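Local coordinates for protein ornithine carbamoyltransferase (Campylobacter jejuni subsp. jejuni, PDB 3TPF) that catalyses the reversible transfer of the carbamoyl group from carbamoyl phosphate to L-ornithine, giving L-citrulline and phosphate in the first of three steps from ornithine to arginine, at residues B[3-11]-B[123-131]; B[159-168]-B[183-191]. All coordinates share one frame; numbering follows the deposited sequence.

Contact 1 of 2, residues B[3-11]-B[123-131]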
loop_
_atom_site.group_PDB
_atom_site.type_symbol
_atom_site.label_atom_id
_atom_site.label_comp_id
_atom_site.label_asym_id
_atom_site.label_seq_id
_atom_site.Cartn_x
_atom_site.Cartn_y
_atom_site.Cartn_z
ATOM N N LYS B 3 -8.042 -21.033 17.424
ATOM C CA LYS B 3 -9.282 -20.421 17.028
ATOM C C LYS B 3 -9.075 -19.248 16.009
ATOM O O LYS B 3 -8.247 -18.381 16.206
ATOM C CB LYS B 3 -10.074 -20.019 18.270
ATOM C CG LYS B 3 -10.707 -21.246 18.962
ATOM C CD LYS B 3 -12.237 -21.390 18.801
ATOM C CE LYS B 3 -13.012 -21.108 20.090
ATOM N NZ LYS B 3 -14.383 -20.587 19.814
ATOM N N HIS B 4 -9.832 -19.322 14.920
ATOM C CA HIS B 4 -10.106 -18.237 14.014
ATOM C C HIS B 4 -11.342 -17.395 14.422
ATOM O O HIS B 4 -12.134 -17.779 15.262
ATOM C CB HIS B 4 -10.390 -18.817 12.650
ATOM C CG HIS B 4 -9.328 -19.730 12.176
ATOM N ND1 HIS B 4 -8.141 -19.260 11.698
ATOM C CD2 HIS B 4 -9.247 -21.079 12.105
ATOM C CE1 HIS B 4 -7.358 -20.277 11.370
ATOM N NE2 HIS B 4 -8.020 -21.392 11.568
ATOM N N PHE B 5 -11.544 -16.275 13.754
ATOM C CA PHE B 5 -12.709 -15.420 14.001
ATOM C C PHE B 5 -13.482 -15.212 12.644
ATOM O O PHE B 5 -13.364 -14.234 11.979
ATOM C CB PHE B 5 -12.264 -14.104 14.628
ATOM C CG PHE B 5 -13.412 -13.273 15.084
ATOM C CD1 PHE B 5 -13.965 -13.435 16.363
ATOM C CD2 PHE B 5 -13.994 -12.392 14.248
ATOM C CE1 PHE B 5 -15.078 -12.729 16.781
ATOM C CE2 PHE B 5 -15.115 -11.691 14.631
ATOM C CZ PHE B 5 -15.687 -11.874 15.894
ATOM N N LEU B 6 -14.202 -16.185 12.217
ATOM C CA LEU B 6 -14.907 -16.151 10.924
ATOM C C LEU B 6 -16.354 -15.779 11.063
ATOM O O LEU B 6 -16.987 -15.387 10.108
ATOM C CB LEU B 6 -14.842 -17.544 10.265
ATOM C CG LEU B 6 -13.395 -18.118 10.127
ATOM C CD1 LEU B 6 -13.324 -19.413 9.354
ATOM C CD2 LEU B 6 -12.479 -17.121 9.462
ATOM N N THR B 7 -16.918 -16.060 12.222
ATOM C CA THR B 7 -18.296 -15.713 12.559
ATOM C C THR B 7 -18.527 -15.723 14.070
ATOM O O THR B 7 -17.959 -16.532 14.790
ATOM C CB THR B 7 -19.321 -16.689 11.944
ATOM O OG1 THR B 7 -20.620 -16.391 12.483
ATOM C CG2 THR B 7 -18.946 -18.109 12.261
ATOM N N LEU B 8 -19.416 -14.881 14.543
ATOM C CA LEU B 8 -19.690 -14.908 15.963
ATOM C C LEU B 8 -20.353 -16.211 16.424
ATOM O O LEU B 8 -20.458 -16.502 17.630
ATOM C CB LEU B 8 -20.546 -13.708 16.329
ATOM C CG LEU B 8 -19.697 -12.433 16.251
ATOM C CD1 LEU B 8 -20.485 -11.148 16.274
ATOM C CD2 LEU B 8 -18.737 -12.554 17.408
ATOM N N ARG B 9 -20.821 -16.989 15.459
ATOM C CA ARG B 9 -21.455 -18.273 15.773
ATOM C C ARG B 9 -20.557 -19.137 16.596
ATOM O O ARG B 9 -21.021 -19.937 17.358
ATOM C CB ARG B 9 -21.772 -19.054 14.520
ATOM C CG ARG B 9 -23.063 -18.631 13.860
ATOM C CD ARG B 9 -23.253 -19.348 12.562
ATOM N NE ARG B 9 -23.577 -20.721 12.785
ATOM C CZ ARG B 9 -24.169 -21.493 11.882
ATOM N NH1 ARG B 9 -24.498 -21.018 10.681
ATOM N NH2 ARG B 9 -24.445 -22.762 12.185
ATOM N N ASP B 10 -19.257 -19.001 16.399
ATOM C CA ASP B 10 -18.274 -19.823 17.091
ATOM C C ASP B 10 -17.924 -19.324 18.490
ATOM O O ASP B 10 -16.975 -19.805 19.087
ATOM C CB ASP B 10 -16.990 -19.929 16.249
ATOM C CG ASP B 10 -17.204 -20.656 14.908
ATOM O OD1 ASP B 10 -18.054 -21.594 14.817
ATOM O OD2 ASP B 10 -16.490 -20.315 13.938
ATOM N N PHE B 11 -18.631 -18.330 19.002
ATOM C CA PHE B 11 -18.291 -17.758 20.316
ATOM C C PHE B 11 -19.440 -17.705 21.316
ATOM O O PHE B 11 -20.619 -17.807 20.939
ATOM C CB PHE B 11 -17.673 -16.412 20.160
ATOM C CG PHE B 11 -16.426 -16.457 19.356
ATOM C CD1 PHE B 11 -16.493 -16.462 17.963
ATOM C CD2 PHE B 11 -15.195 -16.575 19.984
ATOM C CE1 PHE B 11 -15.379 -16.538 17.228
ATOM C CE2 PHE B 11 -14.047 -16.675 19.236
ATOM C CZ PHE B 11 -14.157 -16.653 17.864
ATOM N N LEU B 123 -21.833 -14.283 3.717
ATOM C CA LEU B 123 -22.646 -14.825 4.830
ATOM C C LEU B 123 -22.600 -13.960 6.120
ATOM O O LEU B 123 -23.584 -13.895 6.839
ATOM C CB LEU B 123 -22.216 -16.225 5.218
ATOM C CG LEU B 123 -22.388 -17.269 4.185
ATOM C CD1 LEU B 123 -21.931 -18.536 4.849
ATOM C CD2 LEU B 123 -23.818 -17.558 3.759
ATOM N N TYR B 124 -21.445 -13.393 6.454
ATOM C CA TYR B 124 -21.291 -12.834 7.824
ATOM C C TYR B 124 -20.401 -11.604 7.820
ATOM O O TYR B 124 -19.444 -11.504 7.066
ATOM C CB TYR B 124 -20.686 -13.819 8.790
ATOM C CG TYR B 124 -21.348 -15.157 8.881
ATOM C CD1 TYR B 124 -20.698 -16.294 8.466
ATOM C CD2 TYR B 124 -22.557 -15.299 9.439
ATOM C CE1 TYR B 124 -21.281 -17.528 8.534
ATOM C CE2 TYR B 124 -23.163 -16.533 9.512
ATOM C CZ TYR B 124 -22.510 -17.635 9.055
ATOM O OH TYR B 124 -23.105 -18.871 9.105
ATOM N N HIS B 125 -20.753 -10.657 8.643
ATOM C CA HIS B 125 -19.926 -9.484 8.805
ATOM C C HIS B 125 -19.673 -9.197 10.272
ATOM O O HIS B 125 -20.005 -8.159 10.771
ATOM C CB HIS B 125 -20.541 -8.297 8.066
ATOM C CG HIS B 125 -19.609 -7.113 7.959
ATOM N ND1 HIS B 125 -18.263 -7.196 8.263
ATOM C CD2 HIS B 125 -19.842 -5.814 7.646
ATOM C CE1 HIS B 125 -17.711 -6.003 8.152
ATOM N NE2 HIS B 125 -18.645 -5.141 7.785
ATOM N N PRO B 126 -19.066 -10.143 10.979
ATOM C CA PRO B 126 -18.967 -10.072 12.452
ATOM C C PRO B 126 -18.209 -8.943 13.050
ATOM O O PRO B 126 -18.588 -8.519 14.141
ATOM C CB PRO B 126 -18.222 -11.345 12.810
ATOM C CG PRO B 126 -17.412 -11.629 11.590
ATOM C CD PRO B 126 -18.336 -11.297 10.453
ATOM N N THR B 127 -17.131 -8.486 12.468
ATOM C CA THR B 127 -16.399 -7.341 13.114
ATOM C C THR B 127 -17.318 -6.080 13.162
ATOM O O THR B 127 -17.346 -5.323 14.141
ATOM C CB THR B 127 -15.089 -6.961 12.447
ATOM O OG1 THR B 127 -15.350 -6.683 11.057
ATOM C CG2 THR B 127 -14.066 -8.044 12.573
ATOM N N GLN B 128 -18.198 -5.969 12.181
ATOM C CA GLN B 128 -19.161 -4.875 12.182
ATOM C C GLN B 128 -20.162 -4.984 13.358
ATOM O O GLN B 128 -20.473 -4.022 14.074
ATOM C CB GLN B 128 -19.891 -4.817 10.829
ATOM C CG GLN B 128 -20.846 -3.655 10.742
ATOM C CD GLN B 128 -20.181 -2.243 10.776
ATOM O OE1 GLN B 128 -19.079 -2.050 10.238
ATOM N NE2 GLN B 128 -20.901 -1.239 11.357
ATOM N N VAL B 129 -20.714 -6.175 13.507
ATOM C CA VAL B 129 -21.672 -6.379 14.589
ATOM C C VAL B 129 -20.984 -6.147 15.882
ATOM O O VAL B 129 -21.564 -5.551 16.752
ATOM C CB VAL B 129 -22.302 -7.706 14.465
ATOM C CG1 VAL B 129 -23.006 -8.088 15.741
ATOM C CG2 VAL B 129 -23.170 -7.708 13.208
ATOM N N LEU B 130 -19.716 -6.500 16.019
ATOM C CA LEU B 130 -19.059 -6.233 17.329
ATOM C C LEU B 130 -19.034 -4.761 17.577
ATOM O O LEU B 130 -19.208 -4.292 18.694
ATOM C CB LEU B 130 -17.638 -6.737 17.378
ATOM C CG LEU B 130 -17.390 -8.167 17.770
ATOM C CD1 LEU B 130 -15.954 -8.421 17.619
ATOM C CD2 LEU B 130 -17.796 -8.476 19.169
ATOM N N GLY B 131 -18.793 -3.997 16.520
ATOM C CA GLY B 131 -18.696 -2.515 16.667
ATOM C C GLY B 131 -20.020 -1.810 16.964
ATOM O O GLY B 131 -20.123 -0.916 17.790
#
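Y124, P126 and L8 give up the most surface where the N-terminal loop of the carbamoyl-phosphate domain, which carries an ST turn at T7, crosses the start of helix 126-138. H125 occupies the N-cap position of the helix, and residues 125-128 are predicted to bind carbamoyl phosphate. P126, in its first turn, presents its ring to the loop: CB lies 3.6 Å from CE2 of F5 and 3.9 Å from CG of L8. One turn on, CD1 of L130 approaches CZ of F5 from the opposite direction at 3.9 Å, while CD1 of L8 reaches CG1 of V129. The phenol of Y124 lies over T7, whose CB makes a CH-pi contact 4.0 Å from the ring centroid. With OG1 of T7 anti to its own nitrogen (chi1 172°), the hydroxyl oxygen sits above the middle of the same face and accepts from the backbone N of R9, closing the ST turn. Side chains of helices 13-28 and 279-302 also pack on F5 and L130. R9, salt-bridged to E186, bends at chi3 and stands its guanidinium almost perpendicular to the phenol; NH1 donates to OH of Y124 at 3.0 Å, the N-H...O angle being 141°.

Contact 2 of 2, residues B[159-168]-B[183-191]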
loop_
_atom_site.group_PDB
_atom_site.type_symbol
_atom_site.label_atom_id
_atom_site.label_comp_id
_atom_site.label_asym_id
_atom_site.label_seq_id
_atom_site.Cartn_x
_atom_site.Cartn_y
_atom_site.Cartn_z
ATOM N N CYS B 159 -27.590 -8.947 8.355
ATOM C CA CYS B 159 -28.792 -9.521 8.940
ATOM C C CYS B 159 -28.481 -10.809 9.652
ATOM O O CYS B 159 -28.902 -11.051 10.784
ATOM C CB CYS B 159 -29.830 -9.791 7.829
ATOM S SG CYS B 159 -31.305 -10.598 8.410
ATOM N N ASN B 160 -27.758 -11.664 8.940
ATOM C CA ASN B 160 -27.323 -12.928 9.477
ATOM C C ASN B 160 -26.557 -12.732 10.797
ATOM O O ASN B 160 -26.822 -13.370 11.801
ATOM C CB ASN B 160 -26.366 -13.596 8.523
ATOM C CG ASN B 160 -27.002 -14.052 7.277
ATOM O OD1 ASN B 160 -28.165 -14.449 7.245
ATOM N ND2 ASN B 160 -26.201 -14.096 6.237
ATOM N N SER B 161 -25.587 -11.856 10.759
ATOM C CA SER B 161 -24.740 -11.678 11.895
ATOM C C SER B 161 -25.488 -11.019 13.037
ATOM O O SER B 161 -25.250 -11.363 14.219
ATOM C CB SER B 161 -23.531 -10.858 11.529
ATOM O OG SER B 161 -22.698 -11.573 10.644
ATOM N N TRP B 162 -26.437 -10.117 12.729
ATOM C CA TRP B 162 -27.309 -9.593 13.837
ATOM C C TRP B 162 -28.217 -10.671 14.405
ATOM O O TRP B 162 -28.427 -10.758 15.611
ATOM C CB TRP B 162 -28.072 -8.322 13.491
ATOM C CG TRP B 162 -27.348 -7.100 14.081
ATOM C CD1 TRP B 162 -26.754 -6.141 13.382
ATOM C CD2 TRP B 162 -27.069 -6.806 15.471
ATOM N NE1 TRP B 162 -26.105 -5.270 14.232
ATOM C CE2 TRP B 162 -26.311 -5.649 15.511
ATOM C CE3 TRP B 162 -27.386 -7.421 16.655
ATOM C CZ2 TRP B 162 -25.880 -5.057 16.667
ATOM C CZ3 TRP B 162 -26.961 -6.836 17.828
ATOM C CH2 TRP B 162 -26.191 -5.668 17.819
ATOM N N LEU B 163 -28.697 -11.512 13.527
ATOM C CA LEU B 163 -29.649 -12.533 13.960
ATOM C C LEU B 163 -28.954 -13.433 14.964
ATOM O O LEU B 163 -29.421 -13.628 16.085
ATOM C CB LEU B 163 -30.207 -13.353 12.774
ATOM C CG LEU B 163 -30.995 -14.626 13.044
ATOM C CD1 LEU B 163 -32.135 -14.308 14.003
ATOM C CD2 LEU B 163 -31.494 -15.266 11.744
ATOM N N ILE B 164 -27.790 -13.885 14.539
ATOM C CA ILE B 164 -26.908 -14.756 15.316
ATOM C C ILE B 164 -26.486 -14.180 16.629
ATOM O O ILE B 164 -26.528 -14.852 17.648
ATOM C CB ILE B 164 -25.596 -14.955 14.545
ATOM C CG1 ILE B 164 -25.814 -16.029 13.504
ATOM C CG2 ILE B 164 -24.371 -15.212 15.433
ATOM C CD1 ILE B 164 -24.713 -15.993 12.453
ATOM N N THR B 165 -25.994 -12.958 16.578
ATOM C CA THR B 165 -25.442 -12.315 17.769
ATOM C C THR B 165 -26.559 -12.060 18.782
ATOM O O THR B 165 -26.374 -12.225 19.992
ATOM C CB THR B 165 -24.814 -10.967 17.453
ATOM O OG1 THR B 165 -23.823 -11.152 16.470
ATOM C CG2 THR B 165 -24.220 -10.340 18.692
ATOM N N ALA B 166 -27.728 -11.676 18.272
ATOM C CA ALA B 166 -28.916 -11.475 19.111
ATOM C C ALA B 166 -29.214 -12.772 19.865
ATOM O O ALA B 166 -29.455 -12.815 21.073
ATOM C CB ALA B 166 -30.068 -11.091 18.213
ATOM N N ALA B 167 -29.111 -13.824 19.086
ATOM C CA ALA B 167 -29.430 -15.163 19.510
ATOM C C ALA B 167 -28.500 -15.604 20.633
ATOM O O ALA B 167 -28.956 -16.287 21.620
ATOM C CB ALA B 167 -29.296 -16.140 18.328
ATOM N N ILE B 168 -27.230 -15.259 20.490
ATOM C CA ILE B 168 -26.242 -15.692 21.471
ATOM C C ILE B 168 -26.398 -14.881 22.727
ATOM O O ILE B 168 -26.427 -15.415 23.842
ATOM C CB ILE B 168 -24.798 -15.606 20.960
ATOM C CG1 ILE B 168 -24.571 -16.620 19.829
ATOM C CG2 ILE B 168 -23.842 -15.925 22.091
ATOM C CD1 ILE B 168 -23.320 -16.490 19.012
ATOM N N ILE B 183 -34.686 -15.758 5.119
ATOM C CA ILE B 183 -33.363 -16.015 5.738
ATOM C C ILE B 183 -32.932 -17.471 5.510
ATOM O O ILE B 183 -33.749 -18.368 5.431
ATOM C CB ILE B 183 -33.308 -15.713 7.235
ATOM C CG1 ILE B 183 -33.255 -14.223 7.458
ATOM C CG2 ILE B 183 -32.014 -16.249 7.831
ATOM C CD1 ILE B 183 -33.305 -13.866 8.940
ATOM N N SER B 184 -31.641 -17.685 5.359
ATOM C CA SER B 184 -31.090 -19.025 5.151
ATOM C C SER B 184 -31.560 -19.967 6.209
ATOM O O SER B 184 -31.342 -19.740 7.390
ATOM C CB SER B 184 -29.577 -19.016 5.244
ATOM O OG SER B 184 -29.166 -20.319 5.575
ATOM N N PRO B 185 -32.191 -21.047 5.807
ATOM C CA PRO B 185 -32.725 -21.919 6.834
ATOM C C PRO B 185 -31.670 -22.421 7.830
ATOM O O PRO B 185 -31.970 -22.565 9.011
ATOM C CB PRO B 185 -33.311 -23.080 6.037
ATOM C CG PRO B 185 -33.568 -22.516 4.676
ATOM C CD PRO B 185 -32.498 -21.510 4.452
ATOM N N GLU B 186 -30.465 -22.677 7.359
ATOM C CA GLU B 186 -29.410 -23.213 8.237
ATOM C C GLU B 186 -29.048 -22.217 9.355
ATOM O O GLU B 186 -28.806 -22.559 10.504
ATOM C CB GLU B 186 -28.179 -23.578 7.405
ATOM C CG GLU B 186 -27.124 -24.396 8.144
ATOM C CD GLU B 186 -26.052 -23.540 8.821
ATOM O OE1 GLU B 186 -25.620 -22.504 8.276
ATOM O OE2 GLU B 186 -25.636 -23.927 9.928
ATOM N N ILE B 187 -29.008 -20.955 8.986
ATOM C CA ILE B 187 -28.675 -19.907 9.913
ATOM C C ILE B 187 -29.801 -19.725 10.906
ATOM O O ILE B 187 -29.597 -19.531 12.108
ATOM C CB ILE B 187 -28.405 -18.593 9.180
ATOM C CG1 ILE B 187 -27.293 -18.803 8.165
ATOM C CG2 ILE B 187 -27.996 -17.529 10.189
ATOM C CD1 ILE B 187 -26.609 -17.531 7.755
ATOM N N TRP B 188 -30.991 -19.752 10.368
ATOM C CA TRP B 188 -32.211 -19.516 11.156
ATOM C C TRP B 188 -32.367 -20.586 12.218
ATOM O O TRP B 188 -32.702 -20.302 13.357
ATOM C CB TRP B 188 -33.436 -19.475 10.242
ATOM C CG TRP B 188 -34.744 -19.223 10.944
ATOM C CD1 TRP B 188 -35.684 -20.160 11.210
ATOM C CD2 TRP B 188 -35.295 -17.969 11.411
ATOM N NE1 TRP B 188 -36.768 -19.577 11.806
ATOM C CE2 TRP B 188 -36.554 -18.239 11.950
ATOM C CE3 TRP B 188 -34.842 -16.657 11.424
ATOM C CZ2 TRP B 188 -37.363 -17.265 12.522
ATOM C CZ3 TRP B 188 -35.668 -15.658 11.992
ATOM C CH2 TRP B 188 -36.900 -15.982 12.541
ATOM N N GLU B 189 -32.082 -21.807 11.823
ATOM C CA GLU B 189 -32.116 -22.901 12.757
ATOM C C GLU B 189 -31.138 -22.693 13.882
ATOM O O GLU B 189 -31.453 -22.944 15.023
ATOM C CB GLU B 189 -31.887 -24.261 12.101
ATOM C CG GLU B 189 -32.824 -25.280 12.706
ATOM C CD GLU B 189 -34.303 -24.824 12.720
ATOM O OE1 GLU B 189 -34.908 -24.641 13.812
ATOM O OE2 GLU B 189 -34.876 -24.633 11.623
ATOM N N PHE B 190 -29.945 -22.254 13.572
ATOM C CA PHE B 190 -28.946 -22.046 14.624
ATOM C C PHE B 190 -29.483 -21.057 15.642
ATOM O O PHE B 190 -29.277 -21.213 16.840
ATOM C CB PHE B 190 -27.648 -21.534 14.040
ATOM C CG PHE B 190 -26.710 -20.967 15.058
ATOM C CD1 PHE B 190 -26.777 -19.628 15.435
ATOM C CD2 PHE B 190 -25.727 -21.745 15.628
ATOM C CE1 PHE B 190 -25.899 -19.097 16.368
ATOM C CE2 PHE B 190 -24.835 -21.202 16.566
ATOM C CZ PHE B 190 -24.938 -19.886 16.934
ATOM N N ALA B 191 -30.111 -20.007 15.139
ATOM C CA ALA B 191 -30.596 -18.928 15.970
ATOM C C ALA B 191 -31.739 -19.434 16.857
ATOM O O ALA B 191 -31.833 -19.106 18.045
ATOM C CB ALA B 191 -31.080 -17.785 15.118
#
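I183, just ahead of helix 185-198, meets L163 of helix 157-169 tip to tip, their CD1 and CD2 methyls 3.6 Å apart, and the same CD1 of I183 also touches SG of C159. S184 then caps the helix, its OG accepting weak bonds from the backbone N of E186 and of I187. I187 points its side chain at the neighbouring helix and crosses that of N160 at about a right angle, bringing CD1 to 3.5 Å from OD1 of N160. That amide has its polar partner outside the pair of helices, ND2 donating to the carbonyl of L123, so I187 packs against a group already held. W188 starts away from helix 157-169, but its indole swings back until CE3 comes 3.6 Å from CD2 of L163, so that this one methyl touches both I183 and W188. With chi1 at 165°, CG anti to the backbone nitrogen, F190 sets CD1 4.2 Å from CG1 of I164, while CD1 of I168 lies at the edge of its ring; R9 makes a cation-pi contact with the same phenyl. A191 closes the row: its CB packs on CG of L163 at 3.8 Å and on CB of A167 at 4.0 Å, and the small alanines let the backbones come close. The two helix segments run nearly parallel, 18° apart with axes 9.3 Å from each other, and rest on strands 172-176 and 201-205. This is the pairing of successive helices in beta-alpha-beta crossovers, as expected of the Rossmann-like ornithine-binding domain.

Contact 1 closes before contact 2 opens along the chain, and their centres lie about 12 Å apart. The first lies in the carbamoyl-phosphate-binding domain, the second in the ornithine-binding domain with its five-stranded parallel sheet, so together they span the meeting of the two halves. They touch directly: the R9-E186 salt bridge ties one to the other, CD1 of I168 packs on the carbonyl O of L8, and T165 meets V129 of helix 126-138. Helix 157-169 is therefore shared between the two neighbourhoods. Predicted carbamoyl-phosphate residues 125-128 and N157, predicted to bind ornithine, come from these adjoining elements, consistent with an active site between the domains.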